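Local coordinates for fat acid-binding protein (Eubacterium ventriosum, PDB 3NYI) that probably binds long-chain fatty acids as a member of the DegV family, with a stearic acid molecule bound, at residues S9-Y19 with N127-D136. Sequence-based numbering, arbitrary orientation.
With STE (stearic acid), chain C.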
ATOM      1  N   SER A   9       6.243   9.558   1.494  1.00 26.20           N
ATOM      2  CA  SER A   9       6.023   8.151   1.138  1.00 22.08           C
ATOM      3  C   SER A   9       6.204   7.995  -0.355  1.00 21.42           C
ATOM      4  O   SER A   9       6.082   8.978  -1.094  1.00 23.78           O
ATOM      5  CB  SER A   9       4.612   7.703   1.531  1.00 22.67           C
ATOM      6  OG  SER A   9       4.376   6.341   1.166  1.00 25.02           O
ATOM      7  N   ASP A  10       6.519   6.777  -0.803  1.00 21.06           N
ATOM      8  CA  ASP A  10       6.480   6.482  -2.225  1.00 25.69           C
ATOM      9  C   ASP A  10       5.022   6.299  -2.614  1.00 28.03           C
ATOM     10  O   ASP A  10       4.147   6.148  -1.748  1.00 22.87           O
ATOM     11  CB  ASP A  10       7.375   5.283  -2.610  1.00 27.56           C
ATOM     12  CG  ASP A  10       6.906   3.956  -2.005  1.00 25.88           C
ATOM     13  OD1 ASP A  10       5.707   3.830  -1.711  1.00 25.39           O
ATOM     14  OD2 ASP A  10       7.747   3.031  -1.852  1.00 24.31           O
ATOM     15  N   SER A  11       4.747   6.330  -3.908  1.00 20.12           N
ATOM     16  CA  SER A  11       3.357   6.380  -4.362  1.00 27.94           C
ATOM     17  C   SER A  11       2.583   5.074  -4.184  1.00 27.55           C
ATOM     18  O   SER A  11       1.402   5.005  -4.524  1.00 25.26           O
ATOM     19  CB  SER A  11       3.269   6.849  -5.822  1.00 23.01           C
ATOM     20  OG  SER A  11       4.024   5.993  -6.658  1.00 23.28           O
ATOM     21  N   ALA A  12       3.230   4.045  -3.643  1.00 21.79           N
ATOM     22  CA  ALA A  12       2.541   2.770  -3.445  1.00 22.15           C
ATOM     23  C   ALA A  12       1.479   2.858  -2.355  1.00 20.75           C
ATOM     24  O   ALA A  12       0.621   1.983  -2.272  1.00 19.02           O
ATOM     25  CB  ALA A  12       3.539   1.630  -3.117  1.00 17.85           C
ATOM     26  N   CYS A  13       1.532   3.902  -1.525  1.00 19.18           N
ATOM     27  CA  CYS A  13       0.602   4.015  -0.379  1.00 21.12           C
ATOM     28  C   CYS A  13      -0.837   4.347  -0.809  1.00 25.56           C
ATOM     29  O   CYS A  13      -1.794   4.083  -0.079  1.00 22.87           O
ATOM     30  CB  CYS A  13       1.110   5.062   0.624  1.00 18.90           C
ATOM     31  SG  CYS A  13       0.969   6.797   0.029  1.00 26.73           S
ATOM     32  N   ASP A  14      -0.986   4.937  -1.990  1.00 20.94           N
ATOM     33  CA  ASP A  14      -2.320   5.197  -2.560  1.00 23.65           C
ATOM     34  C   ASP A  14      -3.205   6.152  -1.727  1.00 22.97           C
ATOM     35  O   ASP A  14      -4.429   6.144  -1.858  1.00 25.23           O
ATOM     36  CB  ASP A  14      -3.074   3.875  -2.793  1.00 27.85           C
ATOM     37  CG  ASP A  14      -2.407   2.993  -3.829  1.00 29.75           C
ATOM     38  OD1 ASP A  14      -1.690   3.541  -4.696  1.00 30.61           O
ATOM     39  OD2 ASP A  14      -2.615   1.754  -3.794  1.00 27.82           O
ATOM     40  N   LEU A  15      -2.593   6.965  -0.877  1.00 21.90           N
ATOM     41  CA  LEU A  15      -3.345   7.940  -0.092  1.00 26.40           C
ATOM     42  C   LEU A  15      -4.040   8.944  -1.000  1.00 28.62           C
ATOM     43  O   LEU A  15      -3.475   9.372  -2.000  1.00 27.19           O
ATOM     44  CB  LEU A  15      -2.423   8.653   0.899  1.00 24.29           C
ATOM     45  CG  LEU A  15      -2.083   7.845   2.151  1.00 24.22           C
ATOM     46  CD1 LEU A  15      -0.828   8.406   2.823  1.00 25.65           C
ATOM     47  CD2 LEU A  15      -3.272   7.815   3.121  1.00 19.98           C
ATOM     48  N   SER A  16      -5.267   9.320  -0.648  1.00 26.89           N
ATOM     49  CA  SER A  16      -6.042  10.244  -1.480  1.00 36.31           C
ATOM     50  C   SER A  16      -5.408  11.633  -1.607  1.00 35.52           C
ATOM     51  O   SER A  16      -4.667  12.074  -0.723  1.00 27.65           O
ATOM     52  CB  SER A  16      -7.459  10.394  -0.916  1.00 33.83           C
ATOM     53  OG  SER A  16      -7.477  11.343   0.144  1.00 39.71           O
ATOM     54  N   LYS A  17      -5.718  12.329  -2.698  1.00 36.58           N
ATOM     55  CA  LYS A  17      -5.295  13.721  -2.867  1.00 42.76           C
ATOM     56  C   LYS A  17      -5.663  14.555  -1.644  1.00 40.11           C
ATOM     57  O   LYS A  17      -4.843  15.324  -1.140  1.00 36.62           O
ATOM     58  CB  LYS A  17      -5.933  14.339  -4.109  1.00 51.53           C
ATOM     59  CG  LYS A  17      -5.343  13.855  -5.422  1.00 63.00           C
ATOM     60  CD  LYS A  17      -3.901  14.303  -5.586  1.00 75.48           C
ATOM     61  CE  LYS A  17      -3.365  13.945  -6.972  1.00 84.57           C
ATOM     62  NZ  LYS A  17      -4.102  14.640  -8.069  1.00 90.39           N
ATOM     63  N   GLU A  18      -6.899  14.390  -1.177  1.00 36.53           N
ATOM     64  CA  GLU A  18      -7.392  15.095   0.009  1.00 42.22           C
ATOM     65  C   GLU A  18      -6.532  14.841   1.239  1.00 38.18           C
ATOM     66  O   GLU A  18      -6.239  15.762   2.003  1.00 37.11           O
ATOM     67  CB  GLU A  18      -8.811  14.649   0.355  1.00 50.95           C
ATOM     68  CG  GLU A  18      -9.897  15.053  -0.606  1.00 72.30           C
ATOM     69  CD  GLU A  18     -11.275  14.752  -0.037  1.00 92.59           C
ATOM     70  OE1 GLU A  18     -11.351  14.307   1.133  1.00 95.52           O
ATOM     71  OE2 GLU A  18     -12.281  14.962  -0.750  1.00101.80           O
ATOM     72  N   TYR A  19      -6.169  13.579   1.456  1.00 33.46           N
ATOM     73  CA  TYR A  19      -5.423  13.213   2.649  1.00 29.90           C
ATOM     74  C   TYR A  19      -4.056  13.879   2.617  1.00 33.38           C
ATOM     75  O   TYR A  19      -3.585  14.398   3.629  1.00 34.86           O
ATOM     76  CB  TYR A  19      -5.255  11.697   2.743  1.00 29.32           C
ATOM     77  CG  TYR A  19      -4.606  11.258   4.033  1.00 30.93           C
ATOM     78  CD1 TYR A  19      -5.368  10.727   5.072  1.00 30.51           C
ATOM     79  CD2 TYR A  19      -3.238  11.406   4.227  1.00 27.82           C
ATOM     80  CE1 TYR A  19      -4.777  10.326   6.259  1.00 33.60           C
ATOM     81  CE2 TYR A  19      -2.639  11.021   5.412  1.00 27.63           C
ATOM     82  CZ  TYR A  19      -3.408  10.486   6.423  1.00 33.43           C
ATOM     83  OH  TYR A  19      -2.798  10.104   7.594  1.00 29.21           O
ATOM     84  N   ASN A 127       1.918  -2.249   1.831  1.00 19.48           N
ATOM     85  CA  ASN A 127       1.671  -1.758   0.474  1.00 18.33           C
ATOM     86  C   ASN A 127       0.266  -1.195   0.482  1.00 21.94           C
ATOM     87  O   ASN A 127      -0.551  -1.546   1.359  1.00 19.75           O
ATOM     88  CB  ASN A 127       1.766  -2.913  -0.529  1.00 20.71           C
ATOM     89  CG  ASN A 127       1.583  -2.473  -1.968  1.00 19.61           C
ATOM     90  OD1 ASN A 127       1.750  -1.293  -2.305  1.00 21.93           O
ATOM     91  ND2 ASN A 127       1.210  -3.428  -2.832  1.00 17.73           N
ATOM     92  N   THR A 128      -0.017  -0.320  -0.477  1.00 18.36           N
ATOM     93  CA  THR A 128      -1.361   0.224  -0.667  1.00 22.29           C
ATOM     94  C   THR A 128      -2.091   0.459   0.679  1.00 20.49           C
ATOM     95  O   THR A 128      -1.567   1.195   1.532  1.00 19.94           O
ATOM     96  CB  THR A 128      -2.189  -0.592  -1.746  1.00 27.10           C
ATOM     97  OG1 THR A 128      -3.493  -0.016  -1.923  1.00 30.10           O
ATOM     98  CG2 THR A 128      -2.297  -2.106  -1.405  1.00 24.32           C
ATOM     99  N   VAL A 129      -3.273  -0.132   0.866  1.00 19.19           N
ATOM    100  CA  VAL A 129      -4.099   0.190   2.045  1.00 21.37           C
ATOM    101  C   VAL A 129      -3.344   0.127   3.402  1.00 17.71           C
ATOM    102  O   VAL A 129      -3.547   0.991   4.252  1.00 19.13           O
ATOM    103  CB  VAL A 129      -5.441  -0.619   2.083  1.00 22.52           C
ATOM    104  CG1 VAL A 129      -5.176  -2.117   2.287  1.00 20.86           C
ATOM    105  CG2 VAL A 129      -6.419  -0.065   3.168  1.00 19.12           C
ATOM    106  N   THR A 130      -2.489  -0.880   3.611  1.00 18.60           N
ATOM    107  CA  THR A 130      -1.819  -0.989   4.905  1.00 22.78           C
ATOM    108  C   THR A 130      -0.648  -0.028   5.002  1.00 19.31           C
ATOM    109  O   THR A 130      -0.259   0.348   6.076  1.00 18.29           O
ATOM    110  CB  THR A 130      -1.336  -2.420   5.261  1.00 16.24           C
ATOM    111  OG1 THR A 130      -0.795  -3.052   4.099  1.00 17.62           O
ATOM    112  CG2 THR A 130      -2.496  -3.291   5.846  1.00 22.11           C
ATOM    113  N   GLN A 131      -0.059   0.351   3.868  1.00 18.65           N
ATOM    114  CA  GLN A 131       0.932   1.388   3.906  1.00 16.73           C
ATOM    115  C   GLN A 131       0.239   2.697   4.259  1.00 17.67           C
ATOM    116  O   GLN A 131       0.757   3.470   5.059  1.00 17.45           O
ATOM    117  CB  GLN A 131       1.660   1.509   2.552  1.00 14.79           C
ATOM    118  CG  GLN A 131       2.910   2.382   2.608  1.00 16.50           C
ATOM    119  CD  GLN A 131       3.652   2.320   1.277  1.00 24.95           C
ATOM    120  OE1 GLN A 131       3.482   1.363   0.516  1.00 21.22           O
ATOM    121  NE2 GLN A 131       4.461   3.336   0.985  1.00 19.89           N
ATOM    122  N   ALA A 132      -0.934   2.948   3.673  1.00 16.87           N
ATOM    123  CA  ALA A 132      -1.721   4.135   4.043  1.00 18.48           C
ATOM    124  C   ALA A 132      -2.133   4.122   5.537  1.00 21.01           C
ATOM    125  O   ALA A 132      -2.029   5.143   6.241  1.00 18.91           O
ATOM    126  CB  ALA A 132      -2.951   4.246   3.148  1.00 17.07           C
ATOM    127  N   LEU A 133      -2.580   2.966   6.018  1.00 19.71           N
ATOM    128  CA  LEU A 133      -2.946   2.828   7.448  1.00 21.25           C
ATOM    129  C   LEU A 133      -1.768   3.100   8.380  1.00 22.34           C
ATOM    130  O   LEU A 133      -1.929   3.742   9.422  1.00 22.87           O
ATOM    131  CB  LEU A 133      -3.510   1.430   7.729  1.00 18.56           C
ATOM    132  CG  LEU A 133      -4.926   1.220   7.185  1.00 22.44           C
ATOM    133  CD1 LEU A 133      -5.314  -0.255   7.226  1.00 24.39           C
ATOM    134  CD2 LEU A 133      -5.931   2.085   7.981  1.00 23.73           C
ATOM    135  N   LEU A 134      -0.581   2.604   8.017  1.00 20.06           N
ATOM    136  CA  LEU A 134       0.590   2.831   8.853  1.00 18.67           C
ATOM    137  C   LEU A 134       0.979   4.306   8.866  1.00 22.53           C
ATOM    138  O   LEU A 134       1.248   4.874   9.917  1.00 21.22           O
ATOM    139  CB  LEU A 134       1.782   1.981   8.395  1.00 21.49           C
ATOM    140  CG  LEU A 134       3.036   2.137   9.261  1.00 22.39           C
ATOM    141  CD1 LEU A 134       2.824   1.493  10.645  1.00 17.10           C
ATOM    142  CD2 LEU A 134       4.261   1.527   8.570  1.00 21.98           C
ATOM    143  N   ILE A 135       1.030   4.927   7.691  1.00 20.76           N
ATOM    144  CA  ILE A 135       1.341   6.335   7.638  1.00 19.03           C
ATOM    145  C   ILE A 135       0.347   7.125   8.481  1.00 21.07           C
ATOM    146  O   ILE A 135       0.719   8.005   9.253  1.00 23.53           O
ATOM    147  CB  ILE A 135       1.326   6.847   6.194  1.00 17.02           C
ATOM    148  CG1 ILE A 135       2.539   6.283   5.452  1.00 17.10           C
ATOM    149  CG2 ILE A 135       1.372   8.348   6.189  1.00 21.72           C
ATOM    150  CD1 ILE A 135       2.423   6.375   3.896  1.00 19.96           C
ATOM    151  N   ASP A 136      -0.921   6.787   8.338  1.00 22.53           N
ATOM    152  CA  ASP A 136      -1.964   7.457   9.109  1.00 24.01           C
ATOM    153  C   ASP A 136      -1.817   7.267  10.628  1.00 26.53           C
ATOM    154  O   ASP A 136      -2.064   8.194  11.394  1.00 25.39           O
ATOM    155  CB  ASP A 136      -3.356   7.031   8.626  1.00 21.22           C
ATOM    156  CG  ASP A 136      -4.468   7.802   9.320  1.00 29.62           C
ATOM    157  OD1 ASP A 136      -4.487   9.050   9.210  1.00 30.16           O
ATOM    158  OD2 ASP A 136      -5.290   7.151   9.997  1.00 38.96           O
TER
HETATM  159  C1  STE C 301       8.870  -1.720  -8.442  1.00 31.98           C
HETATM  160  O1  STE C 301       9.850  -1.595  -7.772  1.00 27.25           O
HETATM  161  O2  STE C 301       8.985  -1.950  -9.611  1.00 30.53           O
HETATM  162  C2  STE C 301       7.486  -1.811  -7.761  1.00 23.87           C
HETATM  163  C3  STE C 301       7.044  -3.290  -7.620  1.00 20.47           C
HETATM  164  C4  STE C 301       5.610  -3.362  -7.040  1.00 21.29           C
HETATM  165  C5  STE C 301       5.235  -4.812  -6.656  1.00 22.03           C
HETATM  166  C6  STE C 301       3.780  -4.859  -6.134  1.00 20.91           C
HETATM  167  C7  STE C 301       3.339  -6.315  -5.837  1.00 20.93           C
HETATM  168  C8  STE C 301       1.939  -6.274  -5.173  1.00 22.96           C
HETATM  169  C9  STE C 301       1.423  -7.700  -4.869  1.00 23.43           C
HETATM  170  C10 STE C 301      -0.016  -7.597  -4.292  1.00 26.88           C
HETATM  171  C11 STE C 301       0.077  -7.149  -2.832  1.00 23.16           C
HETATM  172  C12 STE C 301      -0.825  -5.952  -2.446  1.00 23.79           C
HETATM  173  C13 STE C 301      -2.064  -5.758  -3.335  1.00 26.16           C
HETATM  174  C14 STE C 301      -3.263  -5.523  -2.377  1.00 23.51           C
HETATM  175  C15 STE C 301      -4.473  -4.925  -3.132  1.00 20.19           C
HETATM  176  C16 STE C 301      -5.729  -5.063  -2.235  1.00 24.74           C
HETATM  177  C17 STE C 301      -5.835  -3.842  -1.295  1.00 22.18           C
HETATM  178  C18 STE C 301      -7.167  -3.865  -0.512  1.00 23.96           C
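Gln131 reaches from helix 128-143 to the C-terminal end of strand 6-10, CG anti to the backbone N (chi1 -168°) and the chain extended beyond it, and spends its amide nitrogen there. Gln131 NE2 gives a nearly straight hydrogen bond to Asp10 OD1 (3.0 Å, 165°) and a weak, bent one to Ser9 OG. The carboxylate and amide planes stand 67° apart, and NE2 meets OD1 from above the carboxylate plane. Ala12 N comes to the same oxygen from the opposite face, closing an Asx turn, while Asp10 OD2 is hydrogen-bonded to Ser99 OG and Ile92 N, so the buried carboxylate is gripped on both oxygens. Gln131 OE1 lies against Ala12 CB (3.6 Å) and has no polar partner. Ile135 sends CD1 alongside the Ser9 side chain, tightly at Ser9 CB (3.5 Å), and on to Cys13 CB and Leu15 CD1. Leu15 CD2 packs against Ala132 CB (3.6 Å) and lies over the centre of one face of the Tyr19 ring. Asp136 OD1 sits at the edge of that ring, in its plane, and accepts from Tyr19 OH on its anti lone pair (2.6 Å). Thr128 OG1 donates to the anti lone pair of Asp14 OD2 (2.7 Å), which Gly273 N also reaches. Thr128 CG2 lies against the stearic acid chain, 3.7 Å from C14. Asn127 ND2 is close to C12 and is hydrogen-bonded to Ser276 OG. Strand end, Asx turn and helix 128-143 thus meet beside the bound stearic acid, consistent with the fatty-acid site between the two domains of DegV proteins.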